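Local structure of dermonecrotic toxin (Pasteurella multocida, 2EBF) at residues S42-G47 with P735-P740; W653-E656 with E660-H663. The protein is a potent mitogenic toxin, here represented by its C-terminal region, that induces bone resorption and is associated with severe progressive atrophic rhinitis in pigs. All coordinates share one frame; numbering follows the deposited sequence.

Contact 1. Residues S42-G47 with P735-P740; sequences SPFRIG and PLFTKP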
ATOM      1  N   SER A  42      17.231 -11.820  15.929  1.00 31.21           N
ATOM      2  CA  SER A  42      16.036 -11.028  15.653  1.00 30.65           C
ATOM      3  C   SER A  42      14.813 -11.627  16.345  1.00 30.41           C
ATOM      4  O   SER A  42      14.629 -12.843  16.301  1.00 30.04           O
ATOM      5  CB  SER A  42      15.774 -10.964  14.154  1.00 30.36           C
ATOM      6  OG  SER A  42      14.618 -10.182  13.916  1.00 30.47           O
ATOM      7  N   PRO A  43      13.969 -10.779  16.983  1.00 30.76           N
ATOM      8  CA  PRO A  43      12.706 -11.298  17.502  1.00 30.71           C
ATOM      9  C   PRO A  43      11.779 -11.808  16.396  1.00 30.94           C
ATOM     10  O   PRO A  43      10.863 -12.586  16.679  1.00 31.53           O
ATOM     11  CB  PRO A  43      12.065 -10.071  18.186  1.00 30.87           C
ATOM     12  CG  PRO A  43      12.718  -8.888  17.529  1.00 30.61           C
ATOM     13  CD  PRO A  43      14.123  -9.334  17.252  1.00 30.06           C
ATOM     14  N   PHE A  44      12.022 -11.390  15.154  1.00 30.67           N
ATOM     15  CA  PHE A  44      11.117 -11.694  14.036  1.00 30.59           C
ATOM     16  C   PHE A  44      11.617 -12.812  13.142  1.00 30.88           C
ATOM     17  O   PHE A  44      11.334 -12.836  11.946  1.00 31.57           O
ATOM     18  CB  PHE A  44      10.838 -10.427  13.210  1.00 29.69           C
ATOM     19  CG  PHE A  44      10.262  -9.299  14.030  1.00 28.62           C
ATOM     20  CD1 PHE A  44      10.676  -7.983  13.827  1.00 28.79           C
ATOM     21  CD2 PHE A  44       9.335  -9.562  15.023  1.00 28.38           C
ATOM     22  CE1 PHE A  44      10.151  -6.935  14.599  1.00 28.10           C
ATOM     23  CE2 PHE A  44       8.811  -8.523  15.826  1.00 28.24           C
ATOM     24  CZ  PHE A  44       9.218  -7.205  15.596  1.00 28.06           C
ATOM     25  N   ARG A  45      12.344 -13.754  13.721  1.00 31.33           N
ATOM     26  CA  ARG A  45      12.987 -14.780  12.901  1.00 31.75           C
ATOM     27  C   ARG A  45      12.037 -15.934  12.517  1.00 31.43           C
ATOM     28  O   ARG A  45      12.407 -16.820  11.748  1.00 31.27           O
ATOM     29  CB  ARG A  45      14.256 -15.289  13.580  1.00 32.30           C
ATOM     30  CG  ARG A  45      14.034 -15.929  14.912  1.00 33.34           C
ATOM     31  CD  ARG A  45      15.354 -16.389  15.508  1.00 38.58           C
ATOM     32  NE  ARG A  45      15.122 -17.108  16.753  1.00 42.45           N
ATOM     33  CZ  ARG A  45      14.923 -16.528  17.932  1.00 44.80           C
ATOM     34  NH1 ARG A  45      14.935 -15.196  18.051  1.00 46.37           N
ATOM     35  NH2 ARG A  45      14.716 -17.283  19.001  1.00 45.81           N
ATOM     36  N   ILE A  46      10.808 -15.899  13.033  1.00 31.96           N
ATOM     37  CA  ILE A  46       9.770 -16.897  12.667  1.00 32.08           C
ATOM     38  C   ILE A  46      10.302 -18.321  12.876  1.00 32.30           C
ATOM     39  O   ILE A  46      10.259 -19.180  11.979  1.00 32.11           O
ATOM     40  CB  ILE A  46       9.203 -16.670  11.228  1.00 32.00           C
ATOM     41  CG1 ILE A  46       8.744 -15.218  11.045  1.00 33.82           C
ATOM     42  CG2 ILE A  46       8.010 -17.564  10.950  1.00 31.82           C
ATOM     43  CD1 ILE A  46       9.681 -14.432  10.226  1.00 39.11           C
ATOM     44  N   GLY A  47      10.845 -18.545  14.071  1.00 32.63           N
ATOM     45  CA  GLY A  47      11.471 -19.814  14.417  1.00 32.43           C
ATOM     46  C   GLY A  47      10.440 -20.919  14.515  1.00 32.11           C
ATOM     47  O   GLY A  47       9.310 -20.684  14.971  1.00 31.94           O
ATOM     48  N   PRO A 735      15.379  -0.971  22.885  1.00 27.58           N
ATOM     49  CA  PRO A 735      14.006  -1.373  23.150  1.00 27.74           C
ATOM     50  C   PRO A 735      13.964  -2.834  23.600  1.00 27.63           C
ATOM     51  O   PRO A 735      14.665  -3.688  23.042  1.00 27.76           O
ATOM     52  CB  PRO A 735      13.321  -1.188  21.797  1.00 27.12           C
ATOM     53  CG  PRO A 735      14.051  -0.014  21.211  1.00 27.26           C
ATOM     54  CD  PRO A 735      15.496  -0.293  21.578  1.00 27.45           C
ATOM     55  N   LEU A 736      13.173  -3.096  24.631  1.00 27.69           N
ATOM     56  CA  LEU A 736      13.212  -4.402  25.299  1.00 28.02           C
ATOM     57  C   LEU A 736      12.744  -5.583  24.443  1.00 27.94           C
ATOM     58  O   LEU A 736      13.204  -6.708  24.650  1.00 28.13           O
ATOM     59  CB  LEU A 736      12.469  -4.344  26.636  1.00 28.13           C
ATOM     60  CG  LEU A 736      13.090  -3.433  27.702  1.00 28.35           C
ATOM     61  CD1 LEU A 736      12.277  -3.484  28.978  1.00 29.47           C
ATOM     62  CD2 LEU A 736      14.596  -3.752  27.962  1.00 30.60           C
ATOM     63  N   PHE A 737      11.868  -5.330  23.470  1.00 27.61           N
ATOM     64  CA  PHE A 737      11.448  -6.392  22.544  1.00 28.15           C
ATOM     65  C   PHE A 737      12.615  -6.927  21.704  1.00 28.49           C
ATOM     66  O   PHE A 737      12.514  -8.018  21.127  1.00 28.60           O
ATOM     67  CB  PHE A 737      10.271  -5.946  21.650  1.00 27.68           C
ATOM     68  CG  PHE A 737      10.690  -5.212  20.394  1.00 28.00           C
ATOM     69  CD1 PHE A 737      10.864  -5.894  19.185  1.00 29.03           C
ATOM     70  CD2 PHE A 737      10.903  -3.838  20.426  1.00 28.94           C
ATOM     71  CE1 PHE A 737      11.250  -5.204  18.027  1.00 28.00           C
ATOM     72  CE2 PHE A 737      11.277  -3.136  19.289  1.00 27.28           C
ATOM     73  CZ  PHE A 737      11.451  -3.814  18.082  1.00 27.11           C
ATOM     74  N   THR A 738      13.728  -6.182  21.669  1.00 28.38           N
ATOM     75  CA  THR A 738      14.923  -6.611  20.930  1.00 28.42           C
ATOM     76  C   THR A 738      15.939  -7.399  21.765  1.00 28.98           C
ATOM     77  O   THR A 738      16.906  -7.924  21.211  1.00 28.59           O
ATOM     78  CB  THR A 738      15.670  -5.434  20.242  1.00 28.12           C
ATOM     79  OG1 THR A 738      16.289  -4.607  21.234  1.00 27.78           O
ATOM     80  CG2 THR A 738      14.709  -4.587  19.373  1.00 28.14           C
ATOM     81  N   LYS A 739      15.756  -7.472  23.085  1.00 29.42           N
ATOM     82  CA  LYS A 739      16.622  -8.350  23.878  1.00 30.68           C
ATOM     83  C   LYS A 739      16.457  -9.789  23.351  1.00 31.67           C
ATOM     84  O   LYS A 739      15.338 -10.292  23.266  1.00 31.46           O
ATOM     85  CB  LYS A 739      16.347  -8.242  25.388  1.00 29.96           C
ATOM     86  CG  LYS A 739      17.284  -9.116  26.228  1.00 30.44           C
ATOM     87  CD  LYS A 739      17.398  -8.650  27.665  1.00 30.93           C
ATOM     88  CE  LYS A 739      18.204  -9.648  28.486  1.00 33.06           C
ATOM     89  NZ  LYS A 739      18.257  -9.284  29.934  1.00 33.80           N
ATOM     90  N   PRO A 740      17.564 -10.418  22.922  1.00 33.25           N
ATOM     91  CA  PRO A 740      17.462 -11.713  22.244  1.00 34.54           C
ATOM     92  C   PRO A 740      16.713 -12.776  23.033  1.00 36.37           C
ATOM     93  O   PRO A 740      16.954 -12.956  24.223  1.00 36.70           O
ATOM     94  CB  PRO A 740      18.929 -12.103  22.022  1.00 34.50           C
ATOM     95  CG  PRO A 740      19.622 -10.778  21.876  1.00 33.45           C
ATOM     96  CD  PRO A 740      18.963  -9.943  22.954  1.00 33.15           C
TER

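Contact 2. Residues W653-E656 with E660-H663; sequences WRRE and EFSH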
ATOM      1  N   TRP A 653      23.100  -5.201  22.865  1.00 26.14           N
ATOM      2  CA  TRP A 653      23.116  -6.370  23.738  1.00 26.33           C
ATOM      3  C   TRP A 653      24.398  -7.142  23.544  1.00 26.07           C
ATOM      4  O   TRP A 653      24.961  -7.188  22.434  1.00 25.17           O
ATOM      5  CB  TRP A 653      21.917  -7.297  23.467  1.00 25.10           C
ATOM      6  CG  TRP A 653      20.593  -6.611  23.524  1.00 25.52           C
ATOM      7  CD1 TRP A 653      19.789  -6.328  22.462  1.00 23.42           C
ATOM      8  CD2 TRP A 653      19.925  -6.089  24.690  1.00 24.21           C
ATOM      9  NE1 TRP A 653      18.661  -5.674  22.881  1.00 22.89           N
ATOM     10  CE2 TRP A 653      18.714  -5.511  24.244  1.00 23.94           C
ATOM     11  CE3 TRP A 653      20.225  -6.067  26.065  1.00 26.02           C
ATOM     12  CZ2 TRP A 653      17.787  -4.924  25.118  1.00 23.36           C
ATOM     13  CZ3 TRP A 653      19.298  -5.468  26.943  1.00 23.91           C
ATOM     14  CH2 TRP A 653      18.103  -4.889  26.457  1.00 24.38           C
ATOM     15  N   ARG A 654      24.860  -7.757  24.625  1.00 26.61           N
ATOM     16  CA  ARG A 654      26.073  -8.561  24.574  1.00 27.98           C
ATOM     17  C   ARG A 654      25.842  -9.888  25.301  1.00 28.65           C
ATOM     18  O   ARG A 654      25.315  -9.905  26.418  1.00 27.88           O
ATOM     19  CB  ARG A 654      27.244  -7.813  25.215  1.00 27.78           C
ATOM     20  CG  ARG A 654      28.603  -8.498  25.028  1.00 32.20           C
ATOM     21  CD  ARG A 654      29.335  -8.569  26.351  1.00 36.30           C
ATOM     22  NE  ARG A 654      30.243  -7.462  26.539  1.00 38.52           N
ATOM     23  CZ  ARG A 654      30.744  -7.071  27.711  1.00 40.18           C
ATOM     24  NH1 ARG A 654      30.411  -7.680  28.846  1.00 39.92           N
ATOM     25  NH2 ARG A 654      31.576  -6.046  27.742  1.00 40.54           N
ATOM     26  N   ARG A 655      26.225 -10.990  24.656  1.00 29.42           N
ATOM     27  CA  ARG A 655      26.106 -12.313  25.280  1.00 31.69           C
ATOM     28  C   ARG A 655      26.942 -12.359  26.550  1.00 31.88           C
ATOM     29  O   ARG A 655      28.102 -11.928  26.550  1.00 32.07           O
ATOM     30  CB  ARG A 655      26.528 -13.417  24.295  1.00 32.31           C
ATOM     31  CG  ARG A 655      26.668 -14.836  24.881  1.00 36.70           C
ATOM     32  CD  ARG A 655      25.361 -15.329  25.500  1.00 42.95           C
ATOM     33  NE  ARG A 655      25.194 -16.786  25.449  1.00 46.82           N
ATOM     34  CZ  ARG A 655      25.750 -17.661  26.290  1.00 49.42           C
ATOM     35  NH1 ARG A 655      26.568 -17.266  27.259  1.00 49.08           N
ATOM     36  NH2 ARG A 655      25.496 -18.958  26.140  1.00 50.61           N
ATOM     37  N   GLU A 656      26.331 -12.830  27.636  1.00 33.31           N
ATOM     38  CA  GLU A 656      27.027 -13.048  28.909  1.00 35.10           C
ATOM     39  C   GLU A 656      26.950 -14.520  29.291  1.00 36.27           C
ATOM     40  O   GLU A 656      26.111 -15.248  28.776  1.00 36.62           O
ATOM     41  CB  GLU A 656      26.425 -12.191  30.038  1.00 35.12           C
ATOM     42  CG  GLU A 656      26.549 -10.672  29.852  1.00 35.48           C
ATOM     43  CD  GLU A 656      27.990 -10.143  29.813  1.00 36.98           C
ATOM     44  OE1 GLU A 656      28.173  -9.027  29.278  1.00 35.73           O
ATOM     45  OE2 GLU A 656      28.931 -10.820  30.302  1.00 37.53           O
ATOM     46  N   GLU A 660      22.728 -15.293  29.451  1.00 41.52           N
ATOM     47  CA  GLU A 660      22.216 -13.957  29.733  1.00 40.02           C
ATOM     48  C   GLU A 660      22.694 -13.002  28.641  1.00 37.77           C
ATOM     49  O   GLU A 660      23.632 -13.316  27.910  1.00 36.86           O
ATOM     50  CB  GLU A 660      22.710 -13.463  31.090  1.00 40.69           C
ATOM     51  CG  GLU A 660      22.199 -14.247  32.286  1.00 44.79           C
ATOM     52  CD  GLU A 660      22.300 -13.440  33.572  1.00 49.98           C
ATOM     53  OE1 GLU A 660      21.409 -12.587  33.807  1.00 51.99           O
ATOM     54  OE2 GLU A 660      23.265 -13.658  34.346  1.00 51.28           O
ATOM     55  N   PHE A 661      22.035 -11.850  28.533  1.00 35.70           N
ATOM     56  CA  PHE A 661      22.496 -10.754  27.678  1.00 33.76           C
ATOM     57  C   PHE A 661      22.554  -9.482  28.513  1.00 33.00           C
ATOM     58  O   PHE A 661      21.598  -9.159  29.225  1.00 32.97           O
ATOM     59  CB  PHE A 661      21.578 -10.564  26.459  1.00 33.79           C
ATOM     60  CG  PHE A 661      21.734 -11.636  25.413  1.00 33.57           C
ATOM     61  CD1 PHE A 661      22.587 -11.453  24.332  1.00 33.08           C
ATOM     62  CD2 PHE A 661      21.032 -12.841  25.519  1.00 33.83           C
ATOM     63  CE1 PHE A 661      22.748 -12.461  23.361  1.00 34.21           C
ATOM     64  CE2 PHE A 661      21.177 -13.846  24.561  1.00 34.36           C
ATOM     65  CZ  PHE A 661      22.040 -13.658  23.482  1.00 33.91           C
ATOM     66  N   SER A 662      23.685  -8.782  28.453  1.00 31.17           N
ATOM     67  CA  SER A 662      23.826  -7.490  29.123  1.00 30.09           C
ATOM     68  C   SER A 662      23.569  -6.383  28.112  1.00 28.53           C
ATOM     69  O   SER A 662      23.627  -6.624  26.902  1.00 27.85           O
ATOM     70  CB  SER A 662      25.216  -7.323  29.744  1.00 29.85           C
ATOM     71  OG  SER A 662      26.231  -7.422  28.759  1.00 31.17           O
ATOM     72  N   HIS A 663      23.251  -5.184  28.606  1.00 27.49           N
ATOM     73  CA  HIS A 663      23.258  -3.993  27.754  1.00 26.93           C
ATOM     74  C   HIS A 663      24.643  -3.329  27.858  1.00 26.27           C
ATOM     75  O   HIS A 663      25.248  -3.291  28.941  1.00 26.19           O
ATOM     76  CB  HIS A 663      22.128  -3.029  28.157  1.00 27.30           C
ATOM     77  CG  HIS A 663      22.369  -2.312  29.450  1.00 28.40           C
ATOM     78  ND1 HIS A 663      22.211  -2.916  30.680  1.00 28.76           N
ATOM     79  CD2 HIS A 663      22.737  -1.031  29.704  1.00 29.03           C
ATOM     80  CE1 HIS A 663      22.485  -2.044  31.636  1.00 29.25           C
ATOM     81  NE2 HIS A 663      22.806  -0.893  31.070  1.00 29.45           N
TER

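Contact 1. Residues S42-G47 with P735-P740
The CA atoms of P43 and T738, 6.2 Å apart, are the nearest pair of CA atoms across the contact, where a type I turn running from S42 to R45 meets the short 3-10 segment 736-738. The contact is small and apolar, carried by P43 and F44 on one side and F737 on the other. The pyrrolidine ring of P43 leans on F737 in two ways: its CB lies 3.6 Å from the carbonyl O of F737, and its CG is 3.9 Å from CD1 of the phenyl ring. F44 adds a second ring beside it, its CZ 3.7 Å from CE1 of F737. The two phenyl planes differ by 28°, but with centroids 5.9 Å apart they are slid past each other and hardly overlap. P43 CG also sits above the centre of the F44 ring, so the proline touches both aromatics. T738 CG2 lies 3.5 Å above the centre of the F737 ring; a chi1 of 86° places that ring between its own backbone N and carbonyl carbon, where the next residue can cover it.

Both partners are shaped from within. S42 OG accepts from F44 N in an ST turn, and R45 NH1 reaches back to S42 O. P735 O takes two donors, T738 N and T738 OG1, the latter at 2.6 Å. R741 gives its carbonyl to R45 NH2 and its NH2 to F737 O. This is surface packing that joins the N-terminal loop before helix 54-60 to the C-terminal tail of the C3 region after helix 726-730. F44 also packs on M160 and M163 of helix 151-164, with the hydroxyl of T738 hydrogen-bonded to W653 NE1 of strand 643-656.

Contact 2. Residues W653-E656 with E660-H663
The indole of W653 meets the second strand with its benzo side: S662 O lies at the ring edge, near its plane and 3.5 Å from CE3, while CB of H663 approaches CZ3 obliquely. The F661 ring carries CD of R655 4.2 Å above one face, offset toward the rim. At the edge of the R654 guanidinium, in its plane, sits the carboxylate carbon of E656. NH1 of R654 donates to the syn lone pair of E656 OE1 in a salt bridge of 2.6 Å, the arginine chain bending at chi2 (-132°) and chi3 (-95°) on its way there. The hydroxyl of S662 lies 2.6 Å from the same oxygen, but Q664 OE1 is also within reach of its one proton. R654, E656 and S662 thus cluster on one face of the sheet; W653, R655, F661 and H663 occupy the other. R654 and S662 are a hydrogen-bonded pair (R654 N to S662 O and S662 N to R654 O, both 2.8 Å) between the non-hydrogen-bonded pairs W653-H663 and R655-F661. With only three residues between the strands, this is the turn end of the antiparallel beta hairpin 643-656/660-673 in the C3 domain.

From the N terminus, the chain passes through 42-47 in the loop ahead of helix 54-60 and meets it again at 735-740, close to the C terminus, so contact 1 closes a loop of 687 residues that holds most of the modelled chain. Contact 2 is local: three residues separate its strands, and its small loop lies wholly within the large one. The two centres are 14 Å apart, and the C-terminal segment joins them, since T738 OG1 probably hydrogen-bonds W653 NE1 and P740 packs on the same indole. The tail thereby links the N-terminal loop to the hairpin of the antiparallel sheet.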